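Local coordinates for M152 protein (PDB 4G59) that is a viral MHC class I-like glycoprotein that probably engages host ligands of natural killer cell receptors to help the virus evade immunity, at residues 22-27 / 38-43. Numbering follows the deposited sequence.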
loop_
_atom_site.group_PDB
_atom_site.type_symbol
_atom_site.label_atom_id
_atom_site.label_comp_id
_atom_site.label_asym_id
_atom_site.label_seq_id
_atom_site.Cartn_x
_atom_site.Cartn_y
_atom_site.Cartn_z
ATOM N N THR B 22 -9.590 5.033 19.809
ATOM C CA THR B 22 -8.305 4.351 19.753
ATOM C C THR B 22 -7.531 4.828 18.529
ATOM O O THR B 22 -7.858 4.479 17.396
ATOM C CB THR B 22 -8.477 2.826 19.734
ATOM O OG1 THR B 22 -9.354 2.436 20.801
ATOM C CG2 THR B 22 -7.131 2.144 19.914
ATOM N N ALA B 23 -6.515 5.647 18.780
ATOM C CA ALA B 23 -5.675 6.214 17.721
ATOM C C ALA B 23 -4.481 5.324 17.445
ATOM O O ALA B 23 -3.781 4.925 18.378
ATOM C CB ALA B 23 -5.192 7.599 18.110
ATOM N N THR B 24 -4.235 5.029 16.169
ATOM C CA THR B 24 -3.055 4.258 15.784
ATOM C C THR B 24 -2.012 5.169 15.143
ATOM O O THR B 24 -2.286 5.776 14.093
ATOM C CB THR B 24 -3.422 3.127 14.816
ATOM O OG1 THR B 24 -4.246 2.183 15.499
ATOM C CG2 THR B 24 -2.177 2.397 14.348
ATOM N N PHE B 25 -0.826 5.271 15.762
ATOM C CA PHE B 25 0.256 6.088 15.209
ATOM C C PHE B 25 1.221 5.158 14.502
ATOM O O PHE B 25 1.815 4.269 15.145
ATOM C CB PHE B 25 0.991 6.844 16.310
ATOM C CG PHE B 25 0.151 7.876 17.020
ATOM C CD1 PHE B 25 0.259 9.216 16.695
ATOM C CD2 PHE B 25 -0.755 7.508 18.014
ATOM C CE1 PHE B 25 -0.509 10.171 17.335
ATOM C CE2 PHE B 25 -1.533 8.474 18.658
ATOM C CZ PHE B 25 -1.409 9.803 18.309
ATOM N N ILE B 26 1.385 5.337 13.190
ATOM C CA ILE B 26 2.265 4.436 12.444
ATOM C C ILE B 26 3.505 5.139 11.909
ATOM O O ILE B 26 3.414 6.236 11.338
ATOM C CB ILE B 26 1.540 3.702 11.306
ATOM C CG1 ILE B 26 0.526 2.711 11.884
ATOM C CG2 ILE B 26 2.511 2.903 10.471
ATOM C CD1 ILE B 26 -0.485 2.233 10.878
ATOM N N SER B 27 4.666 4.515 12.115
ATOM C CA SER B 27 5.915 5.056 11.604
ATOM C C SER B 27 6.686 3.997 10.835
ATOM O O SER B 27 7.030 2.913 11.362
ATOM C CB SER B 27 6.755 5.666 12.720
ATOM O OG SER B 27 6.255 6.935 13.059
ATOM N N SER B 38 1.652 8.287 9.918
ATOM C CA SER B 38 0.206 8.377 9.736
ATOM C C SER B 38 -0.529 8.108 11.031
ATOM O O SER B 38 -0.087 7.299 11.858
ATOM C CB SER B 38 -0.279 7.365 8.712
ATOM O OG SER B 38 -0.060 6.069 9.228
ATOM N N ILE B 39 -1.654 8.794 11.208
ATOM C CA ILE B 39 -2.550 8.489 12.326
ATOM C C ILE B 39 -3.917 8.070 11.781
ATOM O O ILE B 39 -4.391 8.627 10.775
ATOM C CB ILE B 39 -2.758 9.706 13.215
ATOM C CG1 ILE B 39 -1.418 10.255 13.692
ATOM C CG2 ILE B 39 -3.663 9.357 14.382
ATOM C CD1 ILE B 39 -1.491 11.709 14.100
ATOM N N ASN B 40 -4.551 7.096 12.439
ATOM C CA ASN B 40 -5.926 6.762 12.107
ATOM C C ASN B 40 -6.685 6.334 13.353
ATOM O O ASN B 40 -6.079 6.069 14.396
ATOM C CB ASN B 40 -5.993 5.698 10.996
ATOM C CG ASN B 40 -5.443 4.350 11.440
ATOM O OD1 ASN B 40 -6.190 3.496 11.953
ATOM N ND2 ASN B 40 -4.129 4.136 11.233
ATOM N N LEU B 41 -8.007 6.300 13.254
ATOM C CA LEU B 41 -8.868 5.870 14.350
ATOM C C LEU B 41 -9.330 4.481 13.975
ATOM O O LEU B 41 -9.082 4.070 12.853
ATOM C CB LEU B 41 -10.045 6.839 14.503
ATOM C CG LEU B 41 -9.598 8.205 15.006
ATOM C CD1 LEU B 41 -10.780 9.152 15.159
ATOM C CD2 LEU B 41 -8.901 8.029 16.352
ATOM N N GLU B 42 -9.984 3.764 14.884
ATOM C CA GLU B 42 -10.241 2.344 14.674
ATOM C C GLU B 42 -11.097 2.019 13.436
ATOM O O GLU B 42 -10.862 1.012 12.768
ATOM C CB GLU B 42 -10.833 1.697 15.928
ATOM C CG GLU B 42 -10.827 0.177 15.885
ATOM C CD GLU B 42 -11.526 -0.441 17.076
ATOM O OE1 GLU B 42 -11.930 0.312 17.988
ATOM O OE2 GLU B 42 -11.673 -1.678 17.104
ATOM N N GLN B 43 -12.078 2.853 13.116
ATOM C CA GLN B 43 -12.872 2.593 11.919
ATOM C C GLN B 43 -12.621 3.635 10.800
ATOM O O GLN B 43 -13.441 3.773 9.886
ATOM C CB GLN B 43 -14.364 2.471 12.270
ATOM C CG GLN B 43 -14.768 1.126 12.899
ATOM C CD GLN B 43 -14.818 1.140 14.434
ATOM O OE1 GLN B 43 -14.630 2.179 15.081
ATOM N NE2 GLN B 43 -15.079 -0.028 15.019
HETATM O O HOH W 1 -11.491 4.552 17.474
HETATM O O HOH W 2 2.676 5.130 8.179
#
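Thr24 and Asn40 face each other as a hydrogen-bonded antiparallel pair, Ile26 and Ser38 form the next such pair, and the non-hydrogen-bonded pair Phe25 and Ile39 lies between them, the short strand axes approaching to 4.8 Å. The shorter, straighter bonds, Thr24 N to Asn40 O and Ile26 N to Ser38 O, are both 2.8 Å; each return bond, Asn40 N to Thr24 O and Ser38 N to Ile26 O, is 3.1 Å and more bent. Past Thr24 and Asn40, where direct N-H to O bonding ends, a water accepts from both Thr22 N and Glu42 N. On the face of Ala23, Phe25 and Ile39, the isoleucine runs alongside the phenylalanine: CG1 meets Phe25 CD1 at 3.6 Å, CD1 lies 3.7 Å from Phe25 CE1, and CG2 sits over one face of the ring. Farther along this face, Leu41 CD2 reaches Ala23 CB at 4.1 Å. On the opposite face Ser38 OG, with chi1 of 65° setting it between backbone N and carbonyl carbon, comes within 3.5 Å of Ile26 CB and is hydrogen-bonded to a water that also reaches Ile26 O weakly, while Thr24 and Asn40 extend side by side. Helix 68-89 covers the apolar face through Phe73 and Phe74, and Trp168 of helix 161-178 packs on Ile39. This is a beta hairpin in the helix-covered antiparallel sheet of an MHC class I-like platform domain.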